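Local atomic coordinates of carboxyvinyl-carboxyphosphonate phosphorylmutase (Bacillus anthracis, PDB entry 4IQD), a protein that belongs to the phosphoenolpyruvate phosphomutase family of TIM-barrel enzymes and binds pyruvic acid. Residues 92-97 / 111-116. Sequence-based numbering, arbitrary orientation.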
loop_
_atom_site.group_PDB
_atom_site.type_symbol
_atom_site.label_atom_id
_atom_site.label_comp_id
_atom_site.label_asym_id
_atom_site.label_seq_id
_atom_site.Cartn_x
_atom_site.Cartn_y
_atom_site.Cartn_z
ATOM N N VAL A 92 11.777 12.674 -3.643
ATOM C CA VAL A 92 11.314 11.943 -2.478
ATOM C C VAL A 92 12.422 11.813 -1.446
ATOM O O VAL A 92 13.514 11.338 -1.752
ATOM C CB VAL A 92 10.803 10.545 -2.864
ATOM C CG1 VAL A 92 10.489 9.730 -1.624
ATOM C CG2 VAL A 92 9.576 10.663 -3.754
ATOM N N LEU A 93 12.130 12.265 -0.231
ATOM C CA LEU A 93 13.013 12.087 0.912
ATOM C C LEU A 93 12.661 10.790 1.622
ATOM O O LEU A 93 11.526 10.593 2.061
ATOM C CB LEU A 93 12.881 13.268 1.873
ATOM C CG LEU A 93 13.480 13.155 3.274
ATOM C CD1 LEU A 93 14.998 13.029 3.238
ATOM C CD2 LEU A 93 13.062 14.359 4.095
ATOM N N VAL A 94 13.641 9.906 1.730
ATOM C CA VAL A 94 13.415 8.598 2.314
ATOM C C VAL A 94 14.095 8.451 3.664
ATOM O O VAL A 94 15.299 8.643 3.792
ATOM C CB VAL A 94 13.915 7.490 1.383
ATOM C CG1 VAL A 94 13.807 6.139 2.063
ATOM C CG2 VAL A 94 13.133 7.513 0.083
ATOM N N ASP A 95 13.300 8.112 4.671
ATOM C CA ASP A 95 13.816 7.783 5.986
ATOM C C ASP A 95 14.545 6.449 5.910
ATOM O O ASP A 95 13.919 5.398 5.775
ATOM C CB ASP A 95 12.663 7.700 6.987
ATOM C CG ASP A 95 13.111 7.251 8.369
ATOM O OD1 ASP A 95 14.322 7.324 8.670
ATOM O OD2 ASP A 95 12.242 6.835 9.166
ATOM N N ILE A 96 15.870 6.488 6.001
ATOM C CA ILE A 96 16.651 5.258 5.963
ATOM C C ILE A 96 17.147 4.822 7.341
ATOM O O ILE A 96 18.113 4.068 7.446
ATOM C CB ILE A 96 17.840 5.365 4.985
ATOM C CG1 ILE A 96 18.853 6.403 5.468
ATOM C CG2 ILE A 96 17.343 5.707 3.588
ATOM C CD1 ILE A 96 20.206 6.279 4.806
ATOM N N ASP A 97 16.468 5.279 8.390
ATOM C CA ASP A 97 16.860 4.972 9.766
ATOM C C ASP A 97 18.330 5.297 10.023
ATOM O O ASP A 97 18.734 6.456 9.965
ATOM C CB ASP A 97 16.571 3.505 10.110
ATOM C CG ASP A 97 15.091 3.175 10.075
ATOM O OD1 ASP A 97 14.270 4.090 10.286
ATOM O OD2 ASP A 97 14.749 1.995 9.843
ATOM N N VAL A 111 23.547 3.636 -2.585
ATOM C CA VAL A 111 23.524 3.288 -4.000
ATOM C C VAL A 111 22.123 2.888 -4.428
ATOM O O VAL A 111 21.642 3.312 -5.476
ATOM C CB VAL A 111 24.470 2.123 -4.315
ATOM C CG1 VAL A 111 24.477 1.843 -5.807
ATOM C CG2 VAL A 111 25.867 2.433 -3.829
ATOM N N GLU A 112 21.476 2.067 -3.608
ATOM C CA GLU A 112 20.135 1.581 -3.906
ATOM C C GLU A 112 19.135 2.721 -4.021
ATOM O O GLU A 112 18.218 2.670 -4.835
ATOM C CB GLU A 112 19.670 0.594 -2.837
ATOM C CG GLU A 112 20.421 -0.723 -2.827
ATOM C CD GLU A 112 19.979 -1.625 -1.694
ATOM O OE1 GLU A 112 19.562 -1.093 -0.645
ATOM O OE2 GLU A 112 20.039 -2.862 -1.856
HETATM N N MSE A 113 19.312 3.752 -3.201
HETATM C CA MSE A 113 18.420 4.904 -3.243
HETATM C C MSE A 113 18.662 5.750 -4.494
HETATM O O MSE A 113 17.724 6.273 -5.088
HETATM C CB MSE A 113 18.567 5.749 -1.976
HETATM C CG MSE A 113 18.200 5.005 -0.693
HETATM SE SE MSE A 113 16.364 4.326 -0.657
HETATM C CE MSE A 113 16.557 2.994 0.748
ATOM N N VAL A 114 19.921 5.876 -4.896
ATOM C CA VAL A 114 20.254 6.600 -6.115
ATOM C C VAL A 114 19.699 5.847 -7.312
ATOM O O VAL A 114 19.176 6.445 -8.254
ATOM C CB VAL A 114 21.776 6.788 -6.264
ATOM C CG1 VAL A 114 22.132 7.216 -7.677
ATOM C CG2 VAL A 114 22.285 7.804 -5.249
ATOM N N GLU A 115 19.800 4.524 -7.260
ATOM C CA GLU A 115 19.225 3.676 -8.292
ATOM C C GLU A 115 17.717 3.871 -8.386
ATOM O O GLU A 115 17.153 3.881 -9.478
ATOM C CB GLU A 115 19.552 2.209 -8.027
ATOM C CG GLU A 115 21.010 1.863 -8.247
ATOM C CD GLU A 115 21.266 0.377 -8.168
ATOM O OE1 GLU A 115 20.471 -0.325 -7.513
ATOM O OE2 GLU A 115 22.255 -0.091 -8.768
ATOM N N ALA A 116 17.071 4.049 -7.239
ATOM C CA ALA A 116 15.629 4.271 -7.205
ATOM C C ALA A 116 15.272 5.707 -7.577
ATOM O O ALA A 116 14.099 6.077 -7.587
ATOM C CB ALA A 116 15.070 3.924 -5.833
#
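M113, a selenomethionine, reaches from helix 103-115 to V94 on strand 92-95 and I96 in the turn just after it, a contact inside the beta-alpha-beta unit formed by strand 92-95, helix 103-115 and strand 120-124 of the TIM barrel. That one helical residue carries the contact follows directly from the distances: within the helical segment M113 alone comes within 4.5 Å of 92-97, and only 106 Å² is buried between the two segments in total. Its CG lies anti to the carbonyl carbon (chi1 -62°) and the chain then bends at chi2 (-59°), with the selenium against V94 and the methyl against I96. V94 CG1 lies 4.2 Å from M113 SE, the two side chains being set nearly perpendicular. The I96 and M113 side chains run antiparallel alongside each other, CG2 against CE. Both approaches are apolar, and the CA atoms of V94 and M113 are still 8.3 Å apart, a gap closed by side chains from both segments.

This buried side is filled in by neighbours: V118 touches both V94 and M113, V121 of strand 120-124 touches I96 and M113, and V77 and A81 of helix 74-88 pack on V94. The other side of the helix is more open to solvent: E115 is exposed and V114 partly so, while partly exposed E112 forms a salt bridge with R108 and a hydrogen bond to S74.

On the strand face turned from the helix, D95 touches the bound pyruvic acid. Its carboxylate also closes an Asx turn where the strand ends: D97 N donates to D95 OD1 over 3.0 Å, arriving 51° out of the carboxylate plane. Just beyond D95, I96 CG2 stands 4.0 Å from M113 CE.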